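Local coordinates for protein (adenylosuccinate lyase) (Thermotoga maritima, PDB 1C3C) that probably catalyses two fumarate-releasing steps of purine biosynthesis, including the cleavage of adenylosuccinate to AMP, at residues V122-E125 against V126-Y130. Sequence-based numbering, arbitrary orientation.
Sequences VLWE and VANRY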
loop_
_atom_site.group_PDB
_atom_site.type_symbol
_atom_site.label_atom_id
_atom_site.label_comp_id
_atom_site.label_asym_id
_atom_site.label_seq_id
_atom_site.Cartn_x
_atom_site.Cartn_y
_atom_site.Cartn_z
ATOM N N VAL A 122 7.597 7.910 -30.483
ATOM C CA VAL A 122 8.523 8.981 -30.103
ATOM C C VAL A 122 9.810 8.415 -29.525
ATOM O O VAL A 122 10.919 8.874 -29.855
ATOM C CB VAL A 122 7.846 9.944 -29.123
ATOM C CG1 VAL A 122 8.857 10.843 -28.419
ATOM C CG2 VAL A 122 6.813 10.809 -29.881
ATOM N N LEU A 123 9.677 7.428 -28.637
ATOM C CA LEU A 123 10.869 6.797 -28.060
ATOM C C LEU A 123 11.733 6.115 -29.121
ATOM O O LEU A 123 12.965 6.257 -29.024
ATOM C CB LEU A 123 10.439 5.790 -26.990
ATOM C CG LEU A 123 9.862 6.444 -25.710
ATOM C CD1 LEU A 123 9.062 5.435 -24.888
ATOM C CD2 LEU A 123 10.990 6.949 -24.817
ATOM N N TRP A 124 11.102 5.434 -30.095
ATOM C CA TRP A 124 11.914 4.818 -31.151
ATOM C C TRP A 124 12.660 5.887 -31.946
ATOM O O TRP A 124 13.863 5.698 -32.266
ATOM C CB TRP A 124 10.993 4.051 -32.087
ATOM C CG TRP A 124 11.682 3.346 -33.228
ATOM C CD1 TRP A 124 11.568 3.672 -34.556
ATOM C CD2 TRP A 124 12.572 2.233 -33.166
ATOM N NE1 TRP A 124 12.338 2.810 -35.326
ATOM C CE2 TRP A 124 12.960 1.912 -34.477
ATOM C CE3 TRP A 124 13.094 1.480 -32.104
ATOM C CZ2 TRP A 124 13.847 0.872 -34.757
ATOM C CZ3 TRP A 124 13.967 0.443 -32.372
ATOM C CH2 TRP A 124 14.365 0.144 -33.701
ATOM N N GLU A 125 11.970 6.974 -32.310
ATOM C CA GLU A 125 12.612 8.078 -33.050
ATOM C C GLU A 125 13.809 8.630 -32.271
ATOM O O GLU A 125 14.870 8.850 -32.848
ATOM C CB GLU A 125 11.604 9.203 -33.330
ATOM C CG GLU A 125 12.043 10.320 -34.248
ATOM C CD GLU A 125 11.064 11.483 -34.349
ATOM O OE1 GLU A 125 11.382 12.535 -34.977
ATOM O OE2 GLU A 125 9.940 11.401 -33.777
ATOM N N VAL A 126 13.640 8.885 -30.969
ATOM C CA VAL A 126 14.707 9.507 -30.188
ATOM C C VAL A 126 15.815 8.502 -29.972
ATOM O O VAL A 126 16.995 8.852 -30.117
ATOM C CB VAL A 126 14.155 10.060 -28.852
ATOM C CG1 VAL A 126 15.277 10.461 -27.865
ATOM C CG2 VAL A 126 13.242 11.262 -29.123
ATOM N N ALA A 127 15.497 7.227 -29.714
ATOM C CA ALA A 127 16.594 6.253 -29.533
ATOM C C ALA A 127 17.413 6.176 -30.829
ATOM O O ALA A 127 18.650 6.119 -30.727
ATOM C CB ALA A 127 16.078 4.862 -29.200
ATOM N N ASN A 128 16.736 6.138 -31.989
ATOM C CA ASN A 128 17.570 6.089 -33.222
ATOM C C ASN A 128 18.356 7.355 -33.473
ATOM O O ASN A 128 19.487 7.321 -34.046
ATOM C CB ASN A 128 16.658 5.743 -34.413
ATOM C CG ASN A 128 16.451 4.242 -34.409
ATOM O OD1 ASN A 128 17.205 3.471 -35.005
ATOM N ND2 ASN A 128 15.419 3.785 -33.719
ATOM N N ARG A 129 17.764 8.515 -33.180
ATOM C CA ARG A 129 18.477 9.785 -33.334
ATOM C C ARG A 129 19.815 9.742 -32.608
ATOM O O ARG A 129 20.781 10.374 -33.130
ATOM C CB ARG A 129 17.594 10.950 -32.841
ATOM C CG ARG A 129 18.286 12.318 -33.003
ATOM C CD ARG A 129 17.322 13.442 -32.702
ATOM N NE ARG A 129 16.203 13.383 -33.660
ATOM C CZ ARG A 129 14.926 13.497 -33.310
ATOM N NH1 ARG A 129 14.056 13.382 -34.313
ATOM N NH2 ARG A 129 14.545 13.659 -32.041
ATOM N N TYR A 130 19.875 9.218 -31.373
ATOM C CA TYR A 130 21.117 9.203 -30.598
ATOM C C TYR A 130 21.719 7.818 -30.520
ATOM O O TYR A 130 22.447 7.447 -29.569
ATOM C CB TYR A 130 20.790 9.720 -29.144
ATOM C CG TYR A 130 20.220 11.138 -29.259
ATOM C CD1 TYR A 130 18.866 11.366 -29.077
ATOM C CD2 TYR A 130 21.042 12.197 -29.637
ATOM C CE1 TYR A 130 18.326 12.642 -29.229
ATOM C CE2 TYR A 130 20.512 13.476 -29.793
ATOM C CZ TYR A 130 19.162 13.676 -29.583
ATOM O OH TYR A 130 18.614 14.945 -29.741
#
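Asn-128 crosses the indole of Trp-124 at a steep tilt and sets ND2 3.1 Å above the ring plane, over its centre. Ring and amide planes are 63° apart, so the nitrogen rather than the flat of the amide meets the face; CE2 of Trp-124 is the nearest ring atom, 3.2 Å from ND2 of Asn-128. ND2 of Asn-128 also donates a nearly straight bond (174°) to Trp-124 O, at 2.9 Å and within the amide's own plane. Asn-128 N grips the same oxygen from the opposite face of the carbonyl plane, giving it two donors. With CG of Trp-124 anti to the backbone N (chi1 -180°), the indole stands beside its own carbonyl, where one amide can serve both. This i to i+4 pairing belongs to the last turns of the long helix 93-129 of the lyase fold; Tyr-130 leaves helical geometry. The indole also meets the ring of Tyr-157 and touches Phe-427 near the C-terminus. An alanine in place of Trp-124 would probably leave the Asn-128 amide without its aromatic bed, held by the carbonyl bond but freer to tilt. One residue on, extended Glu-125 and Arg-129, bent at chi3, run side by side. Their salt bridge joins OE1 of Glu-125 to NH1 of Arg-129 at 2.9 Å, the nitrogen arriving from above the carboxylate plane. On the buried flank, CG1 of Val-122 and CG2 of Val-126 are 4.5 Å apart.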